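Local coordinates for LYND (Lyngbya aestuarii, PDB 4V1T), which is a YcaO-family cyclodehydratase that probably uses ATP and magnesium to turn cysteine residues of precursor peptides into thiazolines, at residues 486-498 with 502-514. Residues are numbered along the deposited sequence; the frame is centred on the assembly and turned at random.
Sequences DASQAIEWTPVWS and QTHKYLPTALCYY
W497 and H504 meet in a T-shaped (edge-to-face) stack at one end of an antiparallel strand pair: the indole edge points into the imidazole, with CE3 of W497 above the ring centre and 3.4 Å from CE1 of H504, and the planes 79° apart. CG of W497 is anti to the backbone N (chi1 -170°), which swings the indole across to the start of strand 503-508, where the backbone of T503 and of Q502 just before it lies over one of its faces. With W497 cut back to an alanine, the H504 imidazole would probably lose its edge partner and be free to turn, and the Q502-T503 backbone would be uncovered. On the same face of the sheet, P495 CB packs against Y506 CE1 at 3.8 Å. W493 brings CZ3 to within 3.6 Å of CD of P508, while its NE1 bonds to A441 O. The other face carries V496, whose CG2 presses on CD1 of L507 at 3.4 Å, a tight fit completed by L716. Beside them T494 CB meets SG of C512, and its OG1 lies 3.0 Å from OG1 of T509 and in the plane of the Y513 ring, at its edge; the T494 hydroxyl is hydrogen-bonded to P437 O. Behind these side chains runs a ladder of backbone bonds, with T494, V496 and S498 paired to L507, K505 and T503. It ends where T509 N donates to E492 O (2.9 Å, 174° at the hydrogen), and a water links that carbonyl to A510 N. Strand 491-498 is also flanked by strands 439-441 and 716-719. The pair thus illustrates a beta hairpin built into a larger antiparallel sheet of the YcaO domain, closed by a G1 bulge in which Q502 and T503 both face S498.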
ATOM      1  N   ASP B 486       1.894 -27.678 -42.952  1.00 51.71           N
ATOM      2  CA  ASP B 486       1.342 -28.772 -43.764  1.00 51.18           C
ATOM      3  C   ASP B 486      -0.185 -28.783 -43.684  1.00 60.70           C
ATOM      4  O   ASP B 486      -0.777 -29.306 -42.731  1.00 48.25           O
ATOM      5  CB  ASP B 486       1.909 -30.117 -43.311  1.00 54.26           C
ATOM      6  CG  ASP B 486       1.464 -31.271 -44.199  1.00 60.77           C
ATOM      7  OD1 ASP B 486       0.882 -31.020 -45.271  1.00 56.57           O
ATOM      8  OD2 ASP B 486       1.708 -32.434 -43.826  1.00 79.36           O
ATOM      9  N   ALA B 487      -0.820 -28.210 -44.700  1.00 71.58           N
ATOM     10  CA  ALA B 487      -2.269 -28.045 -44.711  1.00 68.72           C
ATOM     11  C   ALA B 487      -3.008 -29.381 -44.769  1.00 65.24           C
ATOM     12  O   ALA B 487      -4.217 -29.438 -44.529  1.00 67.74           O
ATOM     13  CB  ALA B 487      -2.680 -27.166 -45.875  1.00 63.69           C
ATOM     14  N   SER B 488      -2.290 -30.456 -45.082  1.00 59.01           N
ATOM     15  CA  SER B 488      -2.897 -31.782 -45.119  1.00 60.48           C
ATOM     16  C   SER B 488      -3.155 -32.306 -43.709  1.00 62.26           C
ATOM     17  O   SER B 488      -3.972 -33.195 -43.519  1.00 62.93           O
ATOM     18  CB  SER B 488      -2.007 -32.760 -45.886  1.00 64.62           C
ATOM     19  OG  SER B 488      -0.860 -33.096 -45.129  1.00 78.96           O
ATOM     20  N   GLN B 489      -2.460 -31.749 -42.725  1.00 63.70           N
ATOM     21  CA  GLN B 489      -2.588 -32.205 -41.348  1.00 67.81           C
ATOM     22  C   GLN B 489      -3.845 -31.662 -40.684  1.00 63.29           C
ATOM     23  O   GLN B 489      -4.164 -30.481 -40.809  1.00 64.76           O
ATOM     24  CB  GLN B 489      -1.373 -31.784 -40.525  1.00 60.48           C
ATOM     25  CG  GLN B 489      -0.061 -32.405 -40.969  1.00 72.78           C
ATOM     26  CD  GLN B 489      -0.017 -33.905 -40.753  1.00 79.59           C
ATOM     27  OE1 GLN B 489      -0.866 -34.473 -40.071  1.00 80.06           O
ATOM     28  NE2 GLN B 489       0.979 -34.554 -41.335  1.00 89.97           N
ATOM     29  N   ALA B 490      -4.556 -32.535 -39.977  1.00 57.72           N
ATOM     30  CA  ALA B 490      -5.634 -32.104 -39.107  1.00 59.30           C
ATOM     31  C   ALA B 490      -4.997 -31.399 -37.916  1.00 63.91           C
ATOM     32  O   ALA B 490      -3.990 -31.852 -37.385  1.00 58.56           O
ATOM     33  CB  ALA B 490      -6.479 -33.276 -38.656  1.00 60.67           C
ATOM     34  N   ILE B 491      -5.581 -30.278 -37.514  1.00 66.67           N
ATOM     35  CA  ILE B 491      -5.024 -29.458 -36.439  1.00 62.02           C
ATOM     36  C   ILE B 491      -6.152 -28.864 -35.628  1.00 56.84           C
ATOM     37  O   ILE B 491      -7.315 -28.992 -35.992  1.00 53.07           O
ATOM     38  CB  ILE B 491      -4.150 -28.321 -36.987  1.00 67.01           C
ATOM     39  CG1 ILE B 491      -5.003 -27.401 -37.861  1.00 84.71           C
ATOM     40  CG2 ILE B 491      -2.962 -28.898 -37.761  1.00 66.92           C
ATOM     41  CD1 ILE B 491      -4.233 -26.314 -38.531  1.00 86.43           C
ATOM     42  N   GLU B 492      -5.802 -28.213 -34.526  1.00 57.16           N
ATOM     43  CA  GLU B 492      -6.796 -27.540 -33.693  1.00 53.30           C
ATOM     44  C   GLU B 492      -6.930 -26.077 -34.083  1.00 47.26           C
ATOM     45  O   GLU B 492      -5.963 -25.317 -34.022  1.00 41.73           O
ATOM     46  CB  GLU B 492      -6.429 -27.679 -32.220  1.00 45.67           C
ATOM     47  CG  GLU B 492      -6.625 -29.104 -31.709  1.00 60.53           C
ATOM     48  CD  GLU B 492      -6.378 -29.251 -30.224  1.00 61.76           C
ATOM     49  OE1 GLU B 492      -5.511 -28.533 -29.683  1.00 65.57           O
ATOM     50  OE2 GLU B 492      -7.047 -30.093 -29.594  1.00 63.24           O
ATOM     51  N   TRP B 493      -8.130 -25.701 -34.524  1.00 54.06           N
ATOM     52  CA  TRP B 493      -8.427 -24.311 -34.860  1.00 46.52           C
ATOM     53  C   TRP B 493      -9.231 -23.680 -33.734  1.00 50.86           C
ATOM     54  O   TRP B 493     -10.063 -24.345 -33.113  1.00 46.58           O
ATOM     55  CB  TRP B 493      -9.206 -24.203 -36.166  1.00 42.78           C
ATOM     56  CG  TRP B 493      -8.524 -24.791 -37.367  1.00 44.69           C
ATOM     57  CD1 TRP B 493      -8.474 -26.110 -37.718  1.00 59.98           C
ATOM     58  CD2 TRP B 493      -7.825 -24.075 -38.396  1.00 45.89           C
ATOM     59  NE1 TRP B 493      -7.780 -26.257 -38.899  1.00 53.21           N
ATOM     60  CE2 TRP B 493      -7.371 -25.025 -39.331  1.00 47.78           C
ATOM     61  CE3 TRP B 493      -7.534 -22.728 -38.612  1.00 58.63           C
ATOM     62  CZ2 TRP B 493      -6.643 -24.665 -40.469  1.00 47.87           C
ATOM     63  CZ3 TRP B 493      -6.813 -22.374 -39.733  1.00 47.35           C
ATOM     64  CH2 TRP B 493      -6.372 -23.340 -40.649  1.00 52.64           C
ATOM     65  N   THR B 494      -8.966 -22.405 -33.467  1.00 48.83           N
ATOM     66  CA  THR B 494      -9.687 -21.667 -32.437  1.00 47.62           C
ATOM     67  C   THR B 494     -10.596 -20.627 -33.090  1.00 42.69           C
ATOM     68  O   THR B 494     -10.138 -19.863 -33.935  1.00 44.87           O
ATOM     69  CB  THR B 494      -8.718 -20.980 -31.456  1.00 52.17           C
ATOM     70  OG1 THR B 494      -8.208 -21.956 -30.538  1.00 49.49           O
ATOM     71  CG2 THR B 494      -9.416 -19.883 -30.661  1.00 49.79           C
ATOM     72  N   PRO B 495     -11.885 -20.595 -32.704  1.00 48.67           N
ATOM     73  CA  PRO B 495     -12.774 -19.582 -33.262  1.00 53.25           C
ATOM     74  C   PRO B 495     -12.386 -18.182 -32.822  1.00 51.44           C
ATOM     75  O   PRO B 495     -12.094 -17.961 -31.646  1.00 52.67           O
ATOM     76  CB  PRO B 495     -14.149 -19.962 -32.700  1.00 54.11           C
ATOM     77  CG  PRO B 495     -13.851 -20.692 -31.445  1.00 51.91           C
ATOM     78  CD  PRO B 495     -12.586 -21.452 -31.727  1.00 54.16           C
ATOM     79  N   VAL B 496     -12.393 -17.255 -33.770  1.00 52.80           N
ATOM     80  CA  VAL B 496     -12.101 -15.858 -33.504  1.00 58.17           C
ATOM     81  C   VAL B 496     -13.217 -15.010 -34.098  1.00 59.48           C
ATOM     82  O   VAL B 496     -13.773 -15.346 -35.154  1.00 60.74           O
ATOM     83  CB  VAL B 496     -10.743 -15.430 -34.103  1.00 59.67           C
ATOM     84  CG1 VAL B 496      -9.611 -16.239 -33.493  1.00 54.51           C
ATOM     85  CG2 VAL B 496     -10.740 -15.587 -35.614  1.00 62.26           C
ATOM     86  N   TRP B 497     -13.548 -13.916 -33.420  1.00 52.02           N
ATOM     87  CA  TRP B 497     -14.633 -13.060 -33.866  1.00 56.20           C
ATOM     88  C   TRP B 497     -14.121 -12.005 -34.831  1.00 51.36           C
ATOM     89  O   TRP B 497     -13.267 -11.195 -34.478  1.00 52.88           O
ATOM     90  CB  TRP B 497     -15.332 -12.395 -32.674  1.00 53.71           C
ATOM     91  CG  TRP B 497     -16.610 -11.688 -33.071  1.00 53.54           C
ATOM     92  CD1 TRP B 497     -16.801 -10.349 -33.185  1.00 60.33           C
ATOM     93  CD2 TRP B 497     -17.852 -12.305 -33.431  1.00 55.35           C
ATOM     94  NE1 TRP B 497     -18.087 -10.089 -33.587  1.00 63.90           N
ATOM     95  CE2 TRP B 497     -18.750 -11.275 -33.749  1.00 61.85           C
ATOM     96  CE3 TRP B 497     -18.286 -13.630 -33.520  1.00 61.23           C
ATOM     97  CZ2 TRP B 497     -20.065 -11.527 -34.143  1.00 64.49           C
ATOM     98  CZ3 TRP B 497     -19.588 -13.881 -33.914  1.00 58.29           C
ATOM     99  CH2 TRP B 497     -20.462 -12.832 -34.223  1.00 57.45           C
ATOM    100  N   SER B 498     -14.653 -12.021 -36.050  1.00 61.21           N
ATOM    101  CA  SER B 498     -14.360 -10.984 -37.033  1.00 66.13           C
ATOM    102  C   SER B 498     -15.286  -9.814 -36.797  1.00 67.31           C
ATOM    103  O   SER B 498     -16.499  -9.956 -36.908  1.00 64.93           O
ATOM    104  CB  SER B 498     -14.537 -11.505 -38.460  1.00 67.80           C
ATOM    105  OG  SER B 498     -14.268 -10.485 -39.407  1.00 65.36           O
ATOM    106  N   GLN B 502     -18.563  -9.536 -38.745  1.00 84.63           N
ATOM    107  CA  GLN B 502     -19.441  -9.894 -37.630  1.00 75.26           C
ATOM    108  C   GLN B 502     -19.817 -11.381 -37.673  1.00 73.04           C
ATOM    109  O   GLN B 502     -20.989 -11.750 -37.697  1.00 73.13           O
ATOM    110  CB  GLN B 502     -20.681  -8.996 -37.623  1.00 77.05           C
ATOM    111  CG  GLN B 502     -21.086  -8.524 -36.230  1.00 90.51           C
ATOM    112  CD  GLN B 502     -20.131  -7.484 -35.651  1.00 99.81           C
ATOM    113  OE1 GLN B 502     -19.576  -6.659 -36.380  1.00122.43           O
ATOM    114  NE2 GLN B 502     -19.934  -7.520 -34.335  1.00 93.67           N
ATOM    115  N   THR B 503     -18.793 -12.229 -37.688  1.00 68.20           N
ATOM    116  CA  THR B 503     -18.974 -13.673 -37.680  1.00 68.37           C
ATOM    117  C   THR B 503     -17.706 -14.355 -37.177  1.00 68.84           C
ATOM    118  O   THR B 503     -16.710 -13.694 -36.911  1.00 68.80           O
ATOM    119  CB  THR B 503     -19.309 -14.207 -39.082  1.00 70.94           C
ATOM    120  OG1 THR B 503     -19.640 -15.596 -38.991  1.00 82.31           O
ATOM    121  CG2 THR B 503     -18.138 -14.021 -40.039  1.00 60.74           C
ATOM    122  N   HIS B 504     -17.745 -15.677 -37.061  1.00 59.00           N
ATOM    123  CA  HIS B 504     -16.599 -16.428 -36.565  1.00 65.38           C
ATOM    124  C   HIS B 504     -15.696 -16.870 -37.707  1.00 52.53           C
ATOM    125  O   HIS B 504     -16.157 -17.428 -38.684  1.00 56.36           O
ATOM    126  CB  HIS B 504     -17.052 -17.652 -35.768  1.00 62.90           C
ATOM    127  CG  HIS B 504     -17.565 -17.331 -34.399  1.00 56.78           C
ATOM    128  ND1 HIS B 504     -16.742 -16.902 -33.382  1.00 66.97           N
ATOM    129  CD2 HIS B 504     -18.812 -17.388 -33.875  1.00 54.48           C
ATOM    130  CE1 HIS B 504     -17.461 -16.706 -32.292  1.00 58.28           C
ATOM    131  NE2 HIS B 504     -18.721 -16.990 -32.568  1.00 60.03           N
ATOM    132  N   LYS B 505     -14.407 -16.590 -37.569  1.00 51.94           N
ATOM    133  CA  LYS B 505     -13.381 -17.167 -38.424  1.00 52.06           C
ATOM    134  C   LYS B 505     -12.559 -18.141 -37.588  1.00 60.59           C
ATOM    135  O   LYS B 505     -12.891 -18.393 -36.426  1.00 62.43           O
ATOM    136  CB  LYS B 505     -12.502 -16.081 -39.028  1.00 56.31           C
ATOM    137  CG  LYS B 505     -13.242 -15.060 -39.889  1.00 55.75           C
ATOM    138  CD  LYS B 505     -13.925 -15.702 -41.083  1.00 69.85           C
ATOM    139  CE  LYS B 505     -14.390 -14.657 -42.090  1.00 77.19           C
ATOM    140  NZ  LYS B 505     -13.371 -14.408 -43.144  1.00 79.85           N
ATOM    141  N   TYR B 506     -11.500 -18.695 -38.177  1.00 50.11           N
ATOM    142  CA  TYR B 506     -10.666 -19.672 -37.488  1.00 52.81           C
ATOM    143  C   TYR B 506      -9.179 -19.474 -37.761  1.00 56.69           C
ATOM    144  O   TYR B 506      -8.753 -19.360 -38.916  1.00 53.75           O
ATOM    145  CB  TYR B 506     -11.058 -21.090 -37.896  1.00 52.76           C
ATOM    146  CG  TYR B 506     -12.396 -21.522 -37.374  1.00 56.60           C
ATOM    147  CD1 TYR B 506     -12.530 -22.040 -36.091  1.00 56.06           C
ATOM    148  CD2 TYR B 506     -13.531 -21.414 -38.160  1.00 64.09           C
ATOM    149  CE1 TYR B 506     -13.763 -22.438 -35.605  1.00 48.76           C
ATOM    150  CE2 TYR B 506     -14.769 -21.808 -37.688  1.00 70.23           C
ATOM    151  CZ  TYR B 506     -14.884 -22.317 -36.412  1.00 67.70           C
ATOM    152  OH  TYR B 506     -16.123 -22.704 -35.956  1.00 69.11           O
ATOM    153  N   LEU B 507      -8.406 -19.438 -36.680  1.00 50.18           N
ATOM    154  CA  LEU B 507      -6.954 -19.464 -36.749  1.00 57.31           C
ATOM    155  C   LEU B 507      -6.455 -20.705 -36.031  1.00 47.49           C
ATOM    156  O   LEU B 507      -7.132 -21.215 -35.136  1.00 44.35           O
ATOM    157  CB  LEU B 507      -6.340 -18.218 -36.101  1.00 58.76           C
ATOM    158  CG  LEU B 507      -6.300 -16.950 -36.951  1.00 64.91           C
ATOM    159  CD1 LEU B 507      -7.599 -16.202 -36.813  1.00 73.33           C
ATOM    160  CD2 LEU B 507      -5.148 -16.057 -36.537  1.00 75.74           C
ATOM    161  N   PRO B 508      -5.247 -21.188 -36.401  1.00 45.63           N
ATOM    162  CA  PRO B 508      -4.680 -22.284 -35.611  1.00 53.51           C
ATOM    163  C   PRO B 508      -4.515 -21.875 -34.140  1.00 49.69           C
ATOM    164  O   PRO B 508      -4.117 -20.753 -33.854  1.00 43.81           O
ATOM    165  CB  PRO B 508      -3.334 -22.571 -36.293  1.00 56.99           C
ATOM    166  CG  PRO B 508      -3.074 -21.412 -37.197  1.00 72.64           C
ATOM    167  CD  PRO B 508      -4.397 -20.822 -37.546  1.00 50.03           C
ATOM    168  N   THR B 509      -4.844 -22.783 -33.230  1.00 46.26           N
ATOM    169  CA  THR B 509      -4.749 -22.530 -31.802  1.00 51.60           C
ATOM    170  C   THR B 509      -3.334 -22.112 -31.424  1.00 49.24           C
ATOM    171  O   THR B 509      -3.134 -21.345 -30.480  1.00 41.34           O
ATOM    172  CB  THR B 509      -5.173 -23.778 -30.996  1.00 49.61           C
ATOM    173  OG1 THR B 509      -6.483 -24.197 -31.410  1.00 50.66           O
ATOM    174  CG2 THR B 509      -5.211 -23.486 -29.517  1.00 50.99           C
ATOM    175  N   ALA B 510      -2.356 -22.596 -32.182  1.00 44.55           N
ATOM    176  CA  ALA B 510      -0.949 -22.313 -31.906  1.00 41.40           C
ATOM    177  C   ALA B 510      -0.621 -20.825 -32.024  1.00 42.72           C
ATOM    178  O   ALA B 510       0.358 -20.353 -31.441  1.00 48.11           O
ATOM    179  CB  ALA B 510      -0.063 -23.126 -32.836  1.00 43.44           C
ATOM    180  N   LEU B 511      -1.426 -20.096 -32.792  1.00 39.72           N
ATOM    181  CA  LEU B 511      -1.236 -18.653 -32.957  1.00 44.90           C
ATOM    182  C   LEU B 511      -1.972 -17.824 -31.902  1.00 46.88           C
ATOM    183  O   LEU B 511      -1.598 -16.685 -31.636  1.00 53.70           O
ATOM    184  CB  LEU B 511      -1.703 -18.211 -34.345  1.00 42.18           C
ATOM    185  CG  LEU B 511      -0.689 -18.310 -35.489  1.00 50.70           C
ATOM    186  CD1 LEU B 511      -1.349 -17.864 -36.774  1.00 54.01           C
ATOM    187  CD2 LEU B 511       0.546 -17.463 -35.221  1.00 61.74           C
ATOM    188  N   CYS B 512      -3.012 -18.405 -31.315  1.00 46.93           N
ATOM    189  CA  CYS B 512      -3.935 -17.673 -30.452  1.00 45.89           C
ATOM    190  C   CYS B 512      -3.515 -17.635 -28.983  1.00 41.50           C
ATOM    191  O   CYS B 512      -3.974 -16.779 -28.242  1.00 45.22           O
ATOM    192  CB  CYS B 512      -5.330 -18.289 -30.563  1.00 50.57           C
ATOM    193  SG  CYS B 512      -6.041 -18.203 -32.225  1.00 48.33           S
ATOM    194  N   TYR B 513      -2.660 -18.561 -28.568  1.00 43.04           N
ATOM    195  CA  TYR B 513      -2.239 -18.653 -27.175  1.00 43.39           C
ATOM    196  C   TYR B 513      -0.756 -18.962 -27.059  1.00 51.16           C
ATOM    197  O   TYR B 513      -0.161 -19.546 -27.967  1.00 50.73           O
ATOM    198  CB  TYR B 513      -3.046 -19.728 -26.459  1.00 46.62           C
ATOM    199  CG  TYR B 513      -4.537 -19.523 -26.571  1.00 55.67           C
ATOM    200  CD1 TYR B 513      -5.203 -18.637 -25.722  1.00 54.95           C
ATOM    201  CD2 TYR B 513      -5.281 -20.203 -27.533  1.00 46.12           C
ATOM    202  CE1 TYR B 513      -6.566 -18.442 -25.823  1.00 50.44           C
ATOM    203  CE2 TYR B 513      -6.644 -20.018 -27.638  1.00 46.62           C
ATOM    204  CZ  TYR B 513      -7.280 -19.134 -26.784  1.00 48.83           C
ATOM    205  OH  TYR B 513      -8.629 -18.938 -26.882  1.00 44.94           O
ATOM    206  N   TYR B 514      -0.169 -18.564 -25.936  1.00 38.28           N
ATOM    207  CA  TYR B 514       1.233 -18.858 -25.653  1.00 38.41           C
ATOM    208  C   TYR B 514       1.434 -20.334 -25.347  1.00 40.50           C
ATOM    209  O   TYR B 514       0.581 -20.976 -24.723  1.00 40.36           O
ATOM    210  CB  TYR B 514       1.746 -18.042 -24.452  1.00 43.32           C
ATOM    211  CG  TYR B 514       1.729 -16.544 -24.637  1.00 43.89           C
ATOM    212  CD1 TYR B 514       2.261 -15.960 -25.772  1.00 44.98           C
ATOM    213  CD2 TYR B 514       1.179 -15.708 -23.665  1.00 46.95           C
ATOM    214  CE1 TYR B 514       2.249 -14.593 -25.941  1.00 45.14           C
ATOM    215  CE2 TYR B 514       1.159 -14.341 -23.831  1.00 53.26           C
ATOM    216  CZ  TYR B 514       1.701 -13.789 -24.966  1.00 50.77           C
ATOM    217  OH  TYR B 514       1.693 -12.423 -25.123  1.00 58.24           O
TER
HETATM  218  O   HOH W   1      -2.937 -25.054 -33.908  1.00 48.04           O